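Local structure of mandelate racemase/muconate lactonizing enzyme (Roseovarius nubinhibens, 2QDD) at residues S58-H63 / C245-S250; Q224-C229 / H252-S257; V264-N269 / Q279-G284. The protein has no assigned specific reaction but, as a magnesium-binding member of the enolase superfamily, probably removes a proton from the carbon next to a substrate carboxylate. One frame throughout, in Å; residues are numbered along the deposited sequence.

Read from the N terminus, the chain opens interaction 1 at 58-63, in the loop between strand 47-52 and helix 64-78, and closes it only at 245-250, 182 residues later. Interaction 2 opens within that span, at 224-229, and closes at 252-257, so the two contacts cross and share helix 249-258. Interaction 3 follows in series, joining 264-269 to 279-284 over a short, mostly helical connection. The first ties the N-terminal capping domain to the barrel, the second joins two neighbouring barrel helices, and the third seats a helix on its own strand. They also touch each other: Leu246 meets His252, and His252 meets Ile280.

Interaction 1: S58-H63 / C245-S250; sequences SYLPAH and CLHEFS
Pro61 and His247 meet at about a right angle, the pyrrolidine ring presenting two of its carbons to a single corner of the imidazole. That corner is CE1, with Pro61 CD at 3.8 Å and Pro61 CG at 4.0 Å. Leu60 adds a looser touch from its terminal methyl, CD2 lying 4.3 Å from His247 CE1. Both neighbours approach the imidazole obliquely. What carries the ring across is its first torsion: CG of His247 stands anti to the carbonyl carbon (chi1 -61°), and the group reaches toward the facing loop.

On the other side, Pro61 is the centre of an inverse gamma turn, in which Ala62 N makes a weak 2.7 Å bond to Leu60 O. The turn brings Leu60 and Pro61 to the same imidazole. Pro61 also packs on Pro98 of the second subunit, and the nearest atom of a glycerol, probably from the crystallisation liquor, is about 4 Å from its side chain. Tyr59, just before Leu60, bonds through OH to the magnesium ligand Glu244 and to Lys267. As in other superfamily members, this capping-domain loop probably helps to enclose the substrate.

Between these two segments the chemistry is purely van der Waals, over only 88 Å² summed across both sides; it offers shape fit but no directional bond, and the loop's position probably depends more on the hydrogen bonds of Tyr59 and on the second subunit.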
loop_
_atom_site.group_PDB
_atom_site.type_symbol
_atom_site.label_atom_id
_atom_site.label_comp_id
_atom_site.label_asym_id
_atom_site.label_seq_id
_atom_site.Cartn_x
_atom_site.Cartn_y
_atom_site.Cartn_z
ATOM N N SER A 58 29.616 23.474 -1.133
ATOM C CA SER A 58 28.277 23.562 -1.708
ATOM C C SER A 58 27.747 22.211 -2.196
ATOM O O SER A 58 26.553 22.068 -2.463
ATOM C CB SER A 58 28.237 24.612 -2.826
ATOM O OG SER A 58 28.599 24.062 -4.079
ATOM N N TYR A 59 28.633 21.225 -2.300
ATOM C CA TYR A 59 28.294 19.917 -2.863
ATOM C C TYR A 59 27.431 19.063 -1.924
ATOM O O TYR A 59 26.405 18.520 -2.338
ATOM C CB TYR A 59 29.572 19.169 -3.267
ATOM C CG TYR A 59 29.342 17.793 -3.847
ATOM C CD1 TYR A 59 28.638 17.619 -5.039
ATOM C CD2 TYR A 59 29.842 16.665 -3.209
ATOM C CE1 TYR A 59 28.423 16.348 -5.567
ATOM C CE2 TYR A 59 29.631 15.391 -3.723
ATOM C CZ TYR A 59 28.922 15.240 -4.900
ATOM O OH TYR A 59 28.721 13.973 -5.408
ATOM N N LEU A 60 27.864 18.954 -0.671
ATOM C CA LEU A 60 27.218 18.137 0.348
ATOM C C LEU A 60 27.203 18.949 1.654
ATOM O O LEU A 60 27.872 19.985 1.732
ATOM C CB LEU A 60 28.007 16.830 0.543
ATOM C CG LEU A 60 27.822 15.709 -0.480
ATOM C CD1 LEU A 60 28.782 14.581 -0.188
ATOM C CD2 LEU A 60 26.383 15.197 -0.568
ATOM N N PRO A 61 26.430 18.505 2.678
ATOM C CA PRO A 61 26.563 19.097 4.020
ATOM C C PRO A 61 27.926 18.872 4.669
ATOM O O PRO A 61 28.058 18.052 5.585
ATOM C CB PRO A 61 25.461 18.399 4.827
ATOM C CG PRO A 61 24.524 17.867 3.817
ATOM C CD PRO A 61 25.362 17.490 2.651
ATOM N N ALA A 62 28.915 19.629 4.200
ATOM C CA ALA A 62 30.323 19.408 4.513
ATOM C C ALA A 62 31.131 20.631 4.095
ATOM O O ALA A 62 30.906 21.191 3.026
ATOM C CB ALA A 62 30.837 18.178 3.785
ATOM N N HIS A 63 32.066 21.033 4.949
ATOM C CA HIS A 63 33.024 22.096 4.650
ATOM C C HIS A 63 34.287 21.942 5.488
ATOM O O HIS A 63 34.229 21.481 6.635
ATOM C CB HIS A 63 32.411 23.500 4.817
ATOM C CG HIS A 63 31.933 23.820 6.203
ATOM N ND1 HIS A 63 32.112 25.061 6.774
ATOM C CD2 HIS A 63 31.266 23.078 7.121
ATOM C CE1 HIS A 63 31.591 25.067 7.989
ATOM N NE2 HIS A 63 31.068 23.877 8.222
ATOM N N CYS A 245 21.789 12.012 -2.147
ATOM C CA CYS A 245 20.664 12.022 -1.206
ATOM C C CYS A 245 20.802 11.003 -0.075
ATOM O O CYS A 245 19.980 10.976 0.840
ATOM C CB CYS A 245 19.318 11.860 -1.930
ATOM S SG CYS A 245 19.123 10.340 -2.907
ATOM N N LEU A 246 21.842 10.176 -0.137
ATOM C CA LEU A 246 21.995 9.052 0.779
ATOM C C LEU A 246 23.017 9.345 1.880
ATOM O O LEU A 246 24.207 9.086 1.725
ATOM C CB LEU A 246 22.403 7.797 0.008
ATOM C CG LEU A 246 21.522 7.305 -1.138
ATOM C CD1 LEU A 246 22.373 6.450 -2.046
ATOM C CD2 LEU A 246 20.323 6.524 -0.619
ATOM N N HIS A 247 22.545 9.880 2.994
ATOM C CA HIS A 247 23.441 10.405 4.018
ATOM C C HIS A 247 23.764 9.375 5.095
ATOM O O HIS A 247 24.827 9.435 5.718
ATOM C CB HIS A 247 22.864 11.684 4.635
ATOM C CG HIS A 247 22.667 12.791 3.644
ATOM N ND1 HIS A 247 23.717 13.506 3.109
ATOM C CD2 HIS A 247 21.543 13.293 3.082
ATOM C CE1 HIS A 247 23.247 14.404 2.262
ATOM N NE2 HIS A 247 21.930 14.297 2.228
ATOM N N GLU A 248 22.842 8.439 5.312
ATOM C CA GLU A 248 22.997 7.401 6.332
ATOM C C GLU A 248 22.301 6.096 5.929
ATOM O O GLU A 248 21.621 6.045 4.902
ATOM C CB GLU A 248 22.499 7.890 7.697
ATOM C CG GLU A 248 21.136 8.578 7.685
ATOM C CD GLU A 248 20.818 9.290 8.999
ATOM O OE1 GLU A 248 21.457 8.974 10.029
ATOM O OE2 GLU A 248 19.923 10.166 9.001
ATOM N N PHE A 249 22.480 5.049 6.737
ATOM C CA PHE A 249 21.995 3.710 6.399
ATOM C C PHE A 249 20.483 3.657 6.165
ATOM O O PHE A 249 20.014 2.971 5.252
ATOM C CB PHE A 249 22.409 2.690 7.464
ATOM C CG PHE A 249 21.959 1.281 7.165
ATOM C CD1 PHE A 249 22.535 0.556 6.126
ATOM C CD2 PHE A 249 20.952 0.682 7.922
ATOM C CE1 PHE A 249 22.119 -0.744 5.849
ATOM C CE2 PHE A 249 20.532 -0.616 7.654
ATOM C CZ PHE A 249 21.116 -1.331 6.616
ATOM N N SER A 250 19.737 4.403 6.977
ATOM C CA SER A 250 18.276 4.441 6.899
ATOM C C SER A 250 17.748 5.031 5.594
ATOM O O SER A 250 16.650 4.676 5.159
ATOM C CB SER A 250 17.693 5.202 8.092
ATOM O OG SER A 250 18.057 6.570 8.032
#

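Interaction 2: Q224-C229 / H252-S257; sequences QTLDQC and HLAAWS
Leu253 O, which sits in the helical turn whose Ala254 and Ala255 receive Leu226, is gripped twice by one residue. Ser257 N reaches it at 3.1 Å as the ordinary helical bond, and Ser257 OG donates a second bond of 3.1 Å to the same Leu253 O. The hydroxyl comes in at a C=O...donor angle of 135° and only 18° from the carbonyl plane. The serine thus closes a side-chain bond onto the preceding turn of its own helix.

Beside this turn, Leu226 enters with its two methyls divided between neighbouring alanines. CD2 rests 3.8 Å from Ala254 CB and is 3.9 Å from the backbone N of Ala255, while CD1 takes the other branch and meets Ala255 CB at 3.9 Å. CG is anti to the backbone N (chi1 172°), which carries the isobutyl fork out from the first turn of its helix and onto the small side chains opposite. The start of that helix is fixed by an N-cap: Thr225 OG1 accepts from Gln228 N at 3.2 Å.

Two successive outer helices of the barrel, 226-233 and 249-258, are joined here, with Leu242 of strand 240-242 packing against both Leu226 and Ala255. Replacing Leu226 by an alanine would probably open a gap above Ala254 and Ala255 and leave Leu242 less well covered. Asp227 adds an electrostatic tie nearby through its salt bridge to Arg258, just beyond the second segment.

The short alanine side chains let the methyls of Leu226 come right down to the helix backbone; within the two segments only apolar surfaces meet, and the charged tie between the helices, Asp227 to Arg258, lies at the margin.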
loop_
_atom_site.group_PDB
_atom_site.type_symbol
_atom_site.label_atom_id
_atom_site.label_comp_id
_atom_site.label_asym_id
_atom_site.label_seq_id
_atom_site.Cartn_x
_atom_site.Cartn_y
_atom_site.Cartn_z
ATOM N N GLN A 224 16.949 16.111 -6.670
ATOM C CA GLN A 224 17.617 16.565 -5.450
ATOM C C GLN A 224 17.367 15.637 -4.260
ATOM O O GLN A 224 18.220 15.498 -3.373
ATOM C CB GLN A 224 17.150 17.978 -5.102
ATOM C CG GLN A 224 18.273 18.988 -4.921
ATOM C CD GLN A 224 18.011 20.285 -5.672
ATOM O OE1 GLN A 224 16.910 20.838 -5.623
ATOM N NE2 GLN A 224 19.025 20.774 -6.377
ATOM N N THR A 225 16.187 15.024 -4.240
ATOM C CA THR A 225 15.744 14.212 -3.115
ATOM C C THR A 225 15.412 12.796 -3.580
ATOM O O THR A 225 15.144 12.566 -4.768
ATOM C CB THR A 225 14.491 14.814 -2.422
ATOM O OG1 THR A 225 13.347 14.637 -3.263
ATOM C CG2 THR A 225 14.670 16.304 -2.119
ATOM N N LEU A 226 15.419 11.864 -2.628
ATOM C CA LEU A 226 14.995 10.484 -2.842
ATOM C C LEU A 226 13.552 10.350 -3.335
ATOM O O LEU A 226 13.296 9.608 -4.285
ATOM C CB LEU A 226 15.213 9.662 -1.564
ATOM C CG LEU A 226 14.664 8.235 -1.486
ATOM C CD1 LEU A 226 15.336 7.372 -2.512
ATOM C CD2 LEU A 226 14.878 7.661 -0.102
ATOM N N ASP A 227 12.633 11.072 -2.688
ATOM C CA ASP A 227 11.221 11.174 -3.099
ATOM C C ASP A 227 11.027 11.529 -4.571
ATOM O O ASP A 227 10.234 10.903 -5.277
ATOM C CB ASP A 227 10.499 12.225 -2.250
ATOM C CG ASP A 227 9.547 11.613 -1.245
ATOM O OD1 ASP A 227 9.791 11.775 -0.030
ATOM O OD2 ASP A 227 8.552 10.977 -1.664
ATOM N N GLN A 228 11.756 12.545 -5.019
ATOM C CA GLN A 228 11.693 12.998 -6.396
ATOM C C GLN A 228 12.292 11.962 -7.343
ATOM O O GLN A 228 11.762 11.730 -8.428
ATOM C CB GLN A 228 12.427 14.327 -6.536
ATOM C CG GLN A 228 11.652 15.534 -6.052
ATOM C CD GLN A 228 12.500 16.790 -6.026
ATOM O OE1 GLN A 228 13.273 17.051 -6.948
ATOM N NE2 GLN A 228 12.362 17.574 -4.965
ATOM N N CYS A 229 13.393 11.340 -6.921
ATOM C CA CYS A 229 14.078 10.324 -7.720
ATOM C C CYS A 229 13.255 9.043 -7.908
ATOM O O CYS A 229 13.243 8.462 -8.997
ATOM C CB CYS A 229 15.449 10.008 -7.119
ATOM S SG CYS A 229 16.708 11.275 -7.454
ATOM N N HIS A 252 19.298 4.410 2.769
ATOM C CA HIS A 252 19.516 3.306 1.834
ATOM C C HIS A 252 18.399 2.276 1.949
ATOM O O HIS A 252 17.888 1.775 0.938
ATOM C CB HIS A 252 20.880 2.653 2.077
ATOM C CG HIS A 252 22.035 3.562 1.813
ATOM N ND1 HIS A 252 22.452 4.517 2.715
ATOM C CD2 HIS A 252 22.843 3.685 0.732
ATOM C CE1 HIS A 252 23.479 5.178 2.210
ATOM N NE2 HIS A 252 23.735 4.695 1.007
ATOM N N LEU A 253 18.041 1.976 3.197
ATOM C CA LEU A 253 16.845 1.220 3.561
ATOM C C LEU A 253 15.558 1.777 2.959
ATOM O O LEU A 253 14.721 1.021 2.475
ATOM C CB LEU A 253 16.717 1.202 5.086
ATOM C CG LEU A 253 16.590 -0.133 5.814
ATOM C CD1 LEU A 253 17.597 -1.155 5.313
ATOM C CD2 LEU A 253 16.737 0.085 7.314
ATOM N N ALA A 254 15.414 3.101 3.003
ATOM C CA ALA A 254 14.320 3.815 2.349
ATOM C C ALA A 254 14.337 3.686 0.831
ATOM O O ALA A 254 13.295 3.435 0.228
ATOM C CB ALA A 254 14.325 5.287 2.756
ATOM N N ALA A 255 15.513 3.858 0.223
ATOM C CA ALA A 255 15.677 3.707 -1.230
ATOM C C ALA A 255 15.301 2.301 -1.690
ATOM O O ALA A 255 14.635 2.133 -2.713
ATOM C CB ALA A 255 17.115 4.034 -1.646
ATOM N N TRP A 256 15.720 1.304 -0.910
ATOM C CA TRP A 256 15.428 -0.097 -1.197
ATOM C C TRP A 256 13.922 -0.432 -1.162
ATOM O O TRP A 256 13.406 -1.064 -2.088
ATOM C CB TRP A 256 16.218 -1.027 -0.260
ATOM C CG TRP A 256 15.799 -2.446 -0.414
ATOM C CD1 TRP A 256 16.161 -3.305 -1.413
ATOM C CD2 TRP A 256 14.885 -3.163 0.423
ATOM N NE1 TRP A 256 15.544 -4.522 -1.237
ATOM C CE2 TRP A 256 14.750 -4.459 -0.121
ATOM C CE3 TRP A 256 14.163 -2.834 1.579
ATOM C CZ2 TRP A 256 13.932 -5.434 0.458
ATOM C CZ3 TRP A 256 13.343 -3.803 2.154
ATOM C CH2 TRP A 256 13.235 -5.087 1.591
ATOM N N SER A 257 13.237 -0.011 -0.099
ATOM C CA SER A 257 11.823 -0.332 0.085
ATOM C C SER A 257 10.870 0.418 -0.851
ATOM O O SER A 257 9.758 -0.045 -1.094
ATOM C CB SER A 257 11.400 -0.163 1.549
ATOM O OG SER A 257 11.647 1.150 2.005
#

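Interaction 3: V264-N269 / Q279-G284; sequences VKIKPN and QIRDFG
Ile266 and Ile280 run alongside each other, pointing opposite ways, with CG1 of Ile266 resting 4.0 Å from the branch methyl CG2 of Ile280. The tip of the same side chain goes further: CD1 lies 4.1 Å from Ile280 CG2 and settles on the helix backbone, 3.9 Å from Arg281 CA. Arg281 CB, 4.1 Å from Ile266 CD1, borders it on one side. With its CG1 anti to the carbonyl carbon (chi1 -46°), Ile266 sends its longer arm into the helix surface. All three residues are buried.

This is the inward face of a barrel helix seated on its own strand, the first half of a beta-alpha-beta crossover in which strand 263-266 leads through helix 274-287 to the parallel strand 290-293. Ile266 faces the helix, whereas Lys265 on the strand and Lys267 just after its end reach toward the metal site instead, forming salt bridges with the magnesium ligands Glu220 and Asp243, respectively.

Farther out, the strand is held by backbone bonds from Ile266 to His292 and Glu294, and Met291 and Ile293 pack against its side chain. On the helix, Arg281 bends away from the isoleucine beyond its CB. Its NE donates to Asp282 OD1 at 2.9 Å in a salt bridge, with an N-H...acceptor angle of 158°. The acceptor oxygen is nearly in the plane of the guanidinium, 13° from it, and NE approaches close to the line of its C-O bond. Bonds from NH1 to Thr313 and Ser312 further fix the guanidinium, while Phe249 and His252 of helix 249-258 cover Ile280.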
loop_
_atom_site.group_PDB
_atom_site.type_symbol
_atom_site.label_atom_id
_atom_site.label_comp_id
_atom_site.label_asym_id
_atom_site.label_seq_id
_atom_site.Cartn_x
_atom_site.Cartn_y
_atom_site.Cartn_z
ATOM N N VAL A 264 23.710 2.258 -6.163
ATOM C CA VAL A 264 24.143 3.431 -5.396
ATOM C C VAL A 264 25.650 3.705 -5.552
ATOM O O VAL A 264 26.427 2.789 -5.811
ATOM C CB VAL A 264 23.765 3.348 -3.877
ATOM C CG1 VAL A 264 22.264 3.088 -3.685
ATOM C CG2 VAL A 264 24.598 2.290 -3.141
ATOM N N LYS A 265 26.043 4.970 -5.412
ATOM C CA LYS A 265 27.426 5.333 -5.100
ATOM C C LYS A 265 27.636 5.333 -3.600
ATOM O O LYS A 265 26.786 5.816 -2.849
ATOM C CB LYS A 265 27.768 6.721 -5.642
ATOM C CG LYS A 265 27.849 6.802 -7.147
ATOM C CD LYS A 265 28.650 8.010 -7.573
ATOM C CE LYS A 265 29.182 7.843 -8.977
ATOM N NZ LYS A 265 29.633 9.134 -9.566
ATOM N N ILE A 266 28.767 4.786 -3.163
ATOM C CA ILE A 266 29.165 4.874 -1.758
ATOM C C ILE A 266 30.422 5.728 -1.610
ATOM O O ILE A 266 31.444 5.474 -2.258
ATOM C CB ILE A 266 29.389 3.486 -1.110
ATOM C CG1 ILE A 266 28.248 2.531 -1.471
ATOM C CG2 ILE A 266 29.510 3.620 0.411
ATOM C CD1 ILE A 266 28.608 1.098 -1.290
ATOM N N LYS A 267 30.322 6.755 -0.767
ATOM C CA LYS A 267 31.411 7.693 -0.541
ATOM C C LYS A 267 31.588 7.905 0.954
ATOM O O LYS A 267 30.697 8.455 1.596
ATOM C CB LYS A 267 31.129 9.028 -1.242
ATOM C CG LYS A 267 31.039 8.920 -2.753
ATOM C CD LYS A 267 30.949 10.262 -3.400
ATOM C CE LYS A 267 30.395 10.116 -4.797
ATOM N NZ LYS A 267 30.236 11.452 -5.430
ATOM N N PRO A 268 32.732 7.463 1.512
ATOM C CA PRO A 268 33.019 7.512 2.951
ATOM C C PRO A 268 32.799 8.881 3.612
ATOM O O PRO A 268 32.259 8.939 4.716
ATOM C CB PRO A 268 34.496 7.112 3.029
ATOM C CG PRO A 268 34.715 6.270 1.837
ATOM C CD PRO A 268 33.847 6.853 0.760
ATOM N N ASN A 269 33.191 9.962 2.934
ATOM C CA ASN A 269 32.970 11.313 3.452
ATOM C C ASN A 269 31.503 11.755 3.508
ATOM O O ASN A 269 31.151 12.628 4.292
ATOM C CB ASN A 269 33.832 12.349 2.720
ATOM C CG ASN A 269 34.140 13.581 3.587
ATOM O OD1 ASN A 269 33.534 14.637 3.422
ATOM N ND2 ASN A 269 35.077 13.435 4.518
ATOM N N GLN A 279 29.019 -1.490 5.908
ATOM C CA GLN A 279 27.647 -1.929 6.187
ATOM C C GLN A 279 26.700 -1.686 5.009
ATOM O O GLN A 279 25.910 -2.561 4.653
ATOM C CB GLN A 279 27.083 -1.278 7.460
ATOM C CG GLN A 279 25.742 -1.913 7.892
ATOM C CD GLN A 279 24.921 -1.097 8.890
ATOM O OE1 GLN A 279 24.057 -1.649 9.576
ATOM N NE2 GLN A 279 25.172 0.209 8.966
ATOM N N ILE A 280 26.798 -0.500 4.413
ATOM C CA ILE A 280 26.070 -0.147 3.188
ATOM C C ILE A 280 26.447 -1.030 1.988
ATOM O O ILE A 280 25.571 -1.494 1.248
ATOM C CB ILE A 280 26.258 1.352 2.859
ATOM C CG1 ILE A 280 25.615 2.199 3.957
ATOM C CG2 ILE A 280 25.669 1.709 1.485
ATOM C CD1 ILE A 280 26.199 3.581 4.077
ATOM N N ARG A 281 27.744 -1.270 1.822
ATOM C CA ARG A 281 28.258 -2.153 0.773
ATOM C C ARG A 281 27.665 -3.553 0.876
ATOM O O ARG A 281 27.195 -4.109 -0.120
ATOM C CB ARG A 281 29.789 -2.233 0.840
ATOM C CG ARG A 281 30.443 -2.843 -0.407
ATOM C CD ARG A 281 30.644 -4.356 -0.297
ATOM N NE ARG A 281 31.370 -4.776 0.911
ATOM C CZ ARG A 281 32.696 -4.843 1.008
ATOM N NH1 ARG A 281 33.459 -4.490 -0.018
ATOM N NH2 ARG A 281 33.263 -5.259 2.136
ATOM N N ASP A 282 27.712 -4.112 2.081
ATOM C CA ASP A 282 27.180 -5.434 2.373
ATOM C C ASP A 282 25.664 -5.515 2.186
ATOM O O ASP A 282 25.149 -6.529 1.713
ATOM C CB ASP A 282 27.551 -5.838 3.806
ATOM C CG ASP A 282 29.040 -6.187 3.964
ATOM O OD1 ASP A 282 29.803 -6.185 2.962
ATOM O OD2 ASP A 282 29.444 -6.478 5.109
ATOM N N PHE A 283 24.958 -4.451 2.566
ATOM C CA PHE A 283 23.533 -4.326 2.274
ATOM C C PHE A 283 23.273 -4.369 0.766
ATOM O O PHE A 283 22.393 -5.097 0.313
ATOM C CB PHE A 283 22.941 -3.050 2.890
ATOM C CG PHE A 283 21.477 -2.857 2.589
ATOM C CD1 PHE A 283 21.063 -1.911 1.659
ATOM C CD2 PHE A 283 20.516 -3.623 3.233
ATOM C CE1 PHE A 283 19.716 -1.733 1.370
ATOM C CE2 PHE A 283 19.164 -3.452 2.951
ATOM C CZ PHE A 283 18.764 -2.507 2.020
ATOM N N GLY A 284 24.054 -3.597 0.007
ATOM C CA GLY A 284 23.955 -3.559 -1.455
ATOM C C GLY A 284 24.163 -4.899 -2.138
ATOM O O GLY A 284 23.443 -5.240 -3.074
#